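Local structure of NAD-dependent epimerase/dehydratase (Methylobacillus flagellatus KT, 3GPI) at residues Asn183-Tyr196 with Leu249-Tyr263. The protein is of uncertain function but probably binds NAD and acts as an epimerase, dehydratase or related dehydrogenase. Sequence-based numbering, arbitrary orientation.
Sequences NRIHRDDGAAFIAY and LSNARLLASGYQLIY. With EDO (1,2-ethanediol), chain C; EDO (1,2-ethanediol), chain B.
H186 lies with one ring face against the ring of Y263, a face-to-face stack with centroids 4.1 Å apart and planes at 22°. As N-cap of helix 187-201, H186 turns ND1 to accept, in its ring plane, from D188 N at 2.9 Å, which fixes the rotation of the imidazole while Y158 packs edge-to-face with it. In the first turn of the helix, the buried carboxylate of D189 takes three bonds from the returning chain. Its OD2 receives Y263 N through the syn lone pair; OD1 receives I262 N through the syn lone pair, at 2.7 Å, and Y259 OH through the anti lone pair, also at 2.7 Å. The Y259 ring stands almost perpendicular to this carboxylate, and F193 CB sits over a face of the Y259 ring. With CG anti to the backbone N (chi1 179°), F193 directs a ring edge to that same tyrosine, while L254 CD1 makes a CH-pi contact over the centre of the F193 ring, 4.0 Å from its centroid. Y196 OH donates a hydrogen bond to S257 O at 2.7 Å, closing the far end beside G258, whose positive phi breaks the helical backbone. The loop 257-263 is thus strapped along the first turns of the helix that follows strand 181-186 of the Rossmann-type sheet. Two amides and a phenol converging on D189 would probably stabilise its ionised form despite burial.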
loop_
_atom_site.group_PDB
_atom_site.type_symbol
_atom_site.label_atom_id
_atom_site.label_comp_id
_atom_site.label_asym_id
_atom_site.label_seq_id
_atom_site.Cartn_x
_atom_site.Cartn_y
_atom_site.Cartn_z
ATOM N N ASN A 183 6.507 -5.536 9.378
ATOM C CA ASN A 183 6.449 -5.898 7.956
ATOM C C ASN A 183 6.328 -4.610 7.198
ATOM O O ASN A 183 5.610 -3.692 7.604
ATOM C CB ASN A 183 5.241 -6.763 7.675
ATOM C CG ASN A 183 5.263 -8.069 8.445
ATOM O OD1 ASN A 183 5.889 -9.039 8.037
ATOM N ND2 ASN A 183 4.587 -8.082 9.586
ATOM N N ARG A 184 7.027 -4.540 6.078
ATOM C CA ARG A 184 7.057 -3.262 5.311
ATOM C C ARG A 184 7.099 -3.442 3.801
ATOM O O ARG A 184 7.476 -4.500 3.297
ATOM C CB ARG A 184 8.290 -2.410 5.694
ATOM C CG ARG A 184 9.616 -3.042 5.229
ATOM C CD ARG A 184 10.917 -2.489 5.871
ATOM N NE ARG A 184 10.641 -2.387 7.294
ATOM C CZ ARG A 184 10.426 -3.424 8.079
ATOM N NH1 ARG A 184 10.719 -4.659 7.695
ATOM N NH2 ARG A 184 9.961 -3.203 9.280
ATOM N N ILE A 185 6.704 -2.390 3.095
ATOM C CA ILE A 185 6.845 -2.322 1.654
ATOM C C ILE A 185 7.243 -0.894 1.341
ATOM O O ILE A 185 6.650 0.051 1.822
ATOM C CB ILE A 185 5.515 -2.770 0.944
ATOM C CG1 ILE A 185 5.685 -2.838 -0.588
ATOM C CG2 ILE A 185 4.345 -1.879 1.330
ATOM C CD1 ILE A 185 6.535 -4.062 -1.089
ATOM N N HIS A 186 8.248 -0.733 0.485
ATOM C CA HIS A 186 8.626 0.602 0.078
ATOM C C HIS A 186 7.570 1.141 -0.890
ATOM O O HIS A 186 7.074 0.406 -1.758
ATOM C CB HIS A 186 9.967 0.525 -0.651
ATOM C CG HIS A 186 10.617 1.862 -0.886
ATOM N ND1 HIS A 186 10.141 2.781 -1.814
ATOM C CD2 HIS A 186 11.717 2.418 -0.323
ATOM C CE1 HIS A 186 10.930 3.846 -1.801
ATOM N NE2 HIS A 186 11.898 3.648 -0.917
ATOM N N ARG A 187 7.213 2.410 -0.740
ATOM C CA ARG A 187 6.269 3.069 -1.653
ATOM C C ARG A 187 6.536 2.736 -3.118
ATOM O O ARG A 187 5.604 2.466 -3.883
ATOM C CB ARG A 187 6.334 4.582 -1.462
ATOM C CG ARG A 187 5.412 5.398 -2.382
ATOM C CD ARG A 187 5.970 6.834 -2.528
ATOM N NE ARG A 187 7.178 6.888 -3.343
ATOM C CZ ARG A 187 7.874 7.986 -3.593
ATOM N NH1 ARG A 187 7.498 9.143 -3.070
ATOM N NH2 ARG A 187 8.976 7.910 -4.319
ATOM N N ASP A 188 7.794 2.764 -3.545
ATOM C CA ASP A 188 8.068 2.567 -4.962
ATOM C C ASP A 188 7.855 1.126 -5.391
ATOM O O ASP A 188 7.497 0.869 -6.536
ATOM C CB ASP A 188 9.489 2.951 -5.305
ATOM C CG ASP A 188 9.760 4.443 -5.188
ATOM O OD1 ASP A 188 8.862 5.258 -4.938
ATOM O OD2 ASP A 188 10.935 4.811 -5.432
ATOM N N ASP A 189 8.100 0.160 -4.502
ATOM C CA ASP A 189 7.730 -1.214 -4.833
ATOM C C ASP A 189 6.233 -1.434 -4.859
ATOM O O ASP A 189 5.727 -2.200 -5.680
ATOM C CB ASP A 189 8.378 -2.202 -3.835
ATOM C CG ASP A 189 9.788 -2.566 -4.231
ATOM O OD1 ASP A 189 9.969 -2.910 -5.422
ATOM O OD2 ASP A 189 10.692 -2.570 -3.359
ATOM N N GLY A 190 5.484 -0.823 -3.937
ATOM C CA GLY A 190 4.033 -0.959 -3.981
ATOM C C GLY A 190 3.509 -0.420 -5.318
ATOM O O GLY A 190 2.678 -1.059 -5.964
ATOM N N ALA A 191 3.997 0.763 -5.735
ATOM C CA ALA A 191 3.540 1.335 -6.977
ATOM C C ALA A 191 3.987 0.503 -8.168
ATOM O O ALA A 191 3.180 0.270 -9.080
ATOM C CB ALA A 191 4.101 2.758 -7.113
ATOM N N ALA A 192 5.254 0.110 -8.174
ATOM C CA ALA A 192 5.782 -0.639 -9.318
ATOM C C ALA A 192 5.143 -2.015 -9.406
ATOM O O ALA A 192 4.953 -2.538 -10.497
ATOM C CB ALA A 192 7.291 -0.762 -9.238
ATOM N N PHE A 193 4.778 -2.627 -8.282
ATOM C CA PHE A 193 4.109 -3.932 -8.362
ATOM C C PHE A 193 2.723 -3.762 -8.977
ATOM O O PHE A 193 2.296 -4.568 -9.831
ATOM C CB PHE A 193 4.005 -4.562 -6.966
ATOM C CG PHE A 193 3.292 -5.901 -6.964
ATOM C CD1 PHE A 193 3.756 -6.940 -7.724
ATOM C CD2 PHE A 193 2.187 -6.103 -6.153
ATOM C CE1 PHE A 193 3.126 -8.173 -7.719
ATOM C CE2 PHE A 193 1.521 -7.335 -6.139
ATOM C CZ PHE A 193 1.998 -8.360 -6.922
ATOM N N ILE A 194 1.993 -2.731 -8.587
ATOM C CA ILE A 194 0.692 -2.496 -9.238
ATOM C C ILE A 194 0.854 -2.213 -10.731
ATOM O O ILE A 194 0.124 -2.777 -11.558
ATOM C CB ILE A 194 -0.071 -1.345 -8.598
ATOM C CG1 ILE A 194 -0.342 -1.669 -7.126
ATOM C CG2 ILE A 194 -1.358 -1.065 -9.370
ATOM C CD1 ILE A 194 -0.869 -0.497 -6.340
ATOM N N ALA A 195 1.860 -1.418 -11.106
ATOM C CA ALA A 195 2.114 -1.189 -12.539
ATOM C C ALA A 195 2.473 -2.465 -13.234
ATOM O O ALA A 195 2.038 -2.682 -14.386
ATOM C CB ALA A 195 3.215 -0.149 -12.752
ATOM N N TYR A 196 3.235 -3.327 -12.567
ATOM C CA TYR A 196 3.594 -4.614 -13.158
ATOM C C TYR A 196 2.339 -5.466 -13.377
ATOM O O TYR A 196 2.165 -6.077 -14.471
ATOM C CB TYR A 196 4.602 -5.336 -12.267
ATOM C CG TYR A 196 4.953 -6.738 -12.669
ATOM C CD1 TYR A 196 5.853 -6.958 -13.711
ATOM C CD2 TYR A 196 4.444 -7.837 -11.968
ATOM C CE1 TYR A 196 6.216 -8.224 -14.054
ATOM C CE2 TYR A 196 4.799 -9.146 -12.338
ATOM C CZ TYR A 196 5.695 -9.304 -13.375
ATOM O OH TYR A 196 6.062 -10.594 -13.745
ATOM N N LEU A 249 4.706 -11.770 7.633
ATOM C CA LEU A 249 3.936 -11.928 6.412
ATOM C C LEU A 249 4.812 -12.364 5.254
ATOM O O LEU A 249 5.868 -11.783 4.979
ATOM C CB LEU A 249 3.253 -10.589 6.100
ATOM C CG LEU A 249 2.250 -10.089 7.113
ATOM C CD1 LEU A 249 2.015 -8.597 6.974
ATOM C CD2 LEU A 249 0.971 -10.880 6.975
ATOM N N SER A 250 4.389 -13.449 4.590
ATOM C CA SER A 250 5.078 -13.994 3.439
ATOM C C SER A 250 4.660 -13.320 2.136
ATOM O O SER A 250 3.487 -13.199 1.846
ATOM C CB SER A 250 4.732 -15.478 3.301
ATOM O OG SER A 250 5.322 -15.987 2.112
ATOM N N ASN A 251 5.651 -12.945 1.339
ATOM C CA ASN A 251 5.408 -12.433 -0.001
ATOM C C ASN A 251 5.642 -13.459 -1.100
ATOM O O ASN A 251 5.944 -13.092 -2.230
ATOM C CB ASN A 251 6.283 -11.196 -0.248
ATOM C CG ASN A 251 7.783 -11.496 -0.339
ATOM O OD1 ASN A 251 8.256 -12.626 -0.161
ATOM N ND2 ASN A 251 8.548 -10.453 -0.638
ATOM N N ALA A 252 5.451 -14.738 -0.793
ATOM C CA ALA A 252 5.698 -15.787 -1.764
ATOM C C ALA A 252 4.931 -15.584 -3.074
ATOM O O ALA A 252 5.491 -15.809 -4.158
ATOM C CB ALA A 252 5.310 -17.161 -1.142
ATOM N N ARG A 253 3.650 -15.258 -2.971
ATOM C CA ARG A 253 2.825 -15.053 -4.184
ATOM C C ARG A 253 3.324 -13.851 -5.010
ATOM O O ARG A 253 3.457 -13.920 -6.223
ATOM C CB ARG A 253 1.336 -14.901 -3.827
ATOM C CG ARG A 253 0.538 -16.217 -3.669
ATOM C CD ARG A 253 -0.943 -15.873 -3.715
ATOM N NE ARG A 253 -1.791 -17.047 -3.852
ATOM C CZ ARG A 253 -2.133 -17.846 -2.843
ATOM N NH1 ARG A 253 -1.687 -17.624 -1.598
ATOM N NH2 ARG A 253 -2.914 -18.879 -3.078
ATOM N N LEU A 254 3.685 -12.747 -4.355
ATOM C CA LEU A 254 4.236 -11.612 -5.081
ATOM C C LEU A 254 5.515 -12.022 -5.816
ATOM O O LEU A 254 5.690 -11.708 -6.998
ATOM C CB LEU A 254 4.473 -10.455 -4.076
ATOM C CG LEU A 254 5.195 -9.215 -4.589
ATOM C CD1 LEU A 254 4.832 -7.996 -3.729
ATOM C CD2 LEU A 254 6.713 -9.470 -4.533
ATOM N N LEU A 255 6.399 -12.778 -5.168
ATOM C CA LEU A 255 7.620 -13.221 -5.828
ATOM C C LEU A 255 7.275 -14.155 -7.009
ATOM O O LEU A 255 7.911 -14.036 -8.073
ATOM C CB LEU A 255 8.571 -13.928 -4.851
ATOM C CG LEU A 255 9.172 -12.986 -3.789
ATOM C CD1 LEU A 255 10.072 -13.731 -2.865
ATOM C CD2 LEU A 255 9.953 -11.855 -4.449
ATOM N N ALA A 256 6.288 -15.029 -6.826
ATOM C CA ALA A 256 5.905 -15.995 -7.885
ATOM C C ALA A 256 5.273 -15.325 -9.097
ATOM O O ALA A 256 5.214 -15.920 -10.181
ATOM C CB ALA A 256 4.988 -17.084 -7.314
ATOM N N SER A 257 4.853 -14.069 -8.963
ATOM C CA SER A 257 4.287 -13.321 -10.097
ATOM C C SER A 257 5.379 -12.916 -11.043
ATOM O O SER A 257 5.073 -12.492 -12.174
ATOM C CB SER A 257 3.570 -12.037 -9.635
ATOM O OG SER A 257 4.535 -11.067 -9.208
ATOM N N GLY A 258 6.636 -12.988 -10.597
ATOM C CA GLY A 258 7.769 -12.561 -11.411
ATOM C C GLY A 258 8.219 -11.140 -11.114
ATOM O O GLY A 258 9.235 -10.704 -11.654
ATOM N N TYR A 259 7.465 -10.437 -10.268
ATOM C CA TYR A 259 7.853 -9.078 -9.922
ATOM C C TYR A 259 9.183 -9.091 -9.176
ATOM O O TYR A 259 9.392 -9.924 -8.291
ATOM C CB TYR A 259 6.754 -8.411 -9.070
ATOM C CG TYR A 259 7.208 -7.017 -8.660
ATOM C CD1 TYR A 259 7.252 -5.989 -9.603
ATOM C CD2 TYR A 259 7.621 -6.748 -7.354
ATOM C CE1 TYR A 259 7.705 -4.711 -9.282
ATOM C CE2 TYR A 259 8.047 -5.479 -7.011
ATOM C CZ TYR A 259 8.122 -4.485 -7.973
ATOM O OH TYR A 259 8.599 -3.246 -7.672
ATOM N N GLN A 260 10.067 -8.156 -9.523
ATOM C CA GLN A 260 11.381 -8.024 -8.857
ATOM C C GLN A 260 11.408 -6.802 -7.955
ATOM O O GLN A 260 11.257 -5.669 -8.391
ATOM C CB GLN A 260 12.519 -7.947 -9.862
ATOM C CG GLN A 260 12.704 -9.282 -10.575
ATOM C CD GLN A 260 13.791 -9.239 -11.614
ATOM O OE1 GLN A 260 13.735 -8.444 -12.552
ATOM N NE2 GLN A 260 14.773 -10.121 -11.475
ATOM N N LEU A 261 11.550 -7.046 -6.655
ATOM C CA LEU A 261 11.611 -5.924 -5.736
ATOM C C LEU A 261 12.787 -4.987 -5.986
ATOM O O LEU A 261 13.940 -5.427 -6.151
ATOM C CB LEU A 261 11.672 -6.447 -4.302
ATOM C CG LEU A 261 10.392 -7.093 -3.768
ATOM C CD1 LEU A 261 10.693 -8.083 -2.639
ATOM C CD2 LEU A 261 9.314 -6.069 -3.339
ATOM N N ILE A 262 12.486 -3.701 -5.994
ATOM C CA ILE A 262 13.523 -2.663 -6.060
ATOM C C ILE A 262 14.300 -2.655 -4.740
ATOM O O ILE A 262 15.522 -2.526 -4.733
ATOM C CB ILE A 262 12.900 -1.278 -6.277
ATOM C CG1 ILE A 262 12.102 -1.246 -7.592
ATOM C CG2 ILE A 262 13.973 -0.157 -6.293
ATOM C CD1 ILE A 262 11.191 -0.041 -7.684
ATOM N N TYR A 263 13.577 -2.776 -3.622
ATOM C CA TYR A 263 14.148 -2.743 -2.285
ATOM C C TYR A 263 13.730 -4.008 -1.598
ATOM O O TYR A 263 12.709 -4.035 -0.899
ATOM C CB TYR A 263 13.638 -1.525 -1.511
ATOM C CG TYR A 263 13.915 -0.237 -2.206
ATOM C CD1 TYR A 263 15.208 0.309 -2.192
ATOM C CD2 TYR A 263 12.912 0.440 -2.873
ATOM C CE1 TYR A 263 15.475 1.518 -2.825
ATOM C CE2 TYR A 263 13.176 1.641 -3.536
ATOM C CZ TYR A 263 14.451 2.171 -3.491
ATOM O OH TYR A 263 14.660 3.370 -4.150
HETATM C C1 EDO C . 4.014 -4.804 10.819
HETATM O O1 EDO C . 4.683 -3.580 10.693
HETATM C C2 EDO C . 3.049 -4.996 9.700
HETATM O O2 EDO C . 2.156 -6.053 9.900
HETATM C C1 EDO B . 8.428 0.333 8.795
HETATM O O1 EDO B . 9.625 0.174 8.113
HETATM C C2 EDO B . 8.290 -1.003 9.442
HETATM O O2 EDO B . 8.404 -0.748 10.815
HETATM O O HOH W 1 6.951 -9.030 5.439
HETATM O O HOH W 2 14.133 5.665 -1.931
HETATM O O HOH W 3 12.983 3.429 -6.325
#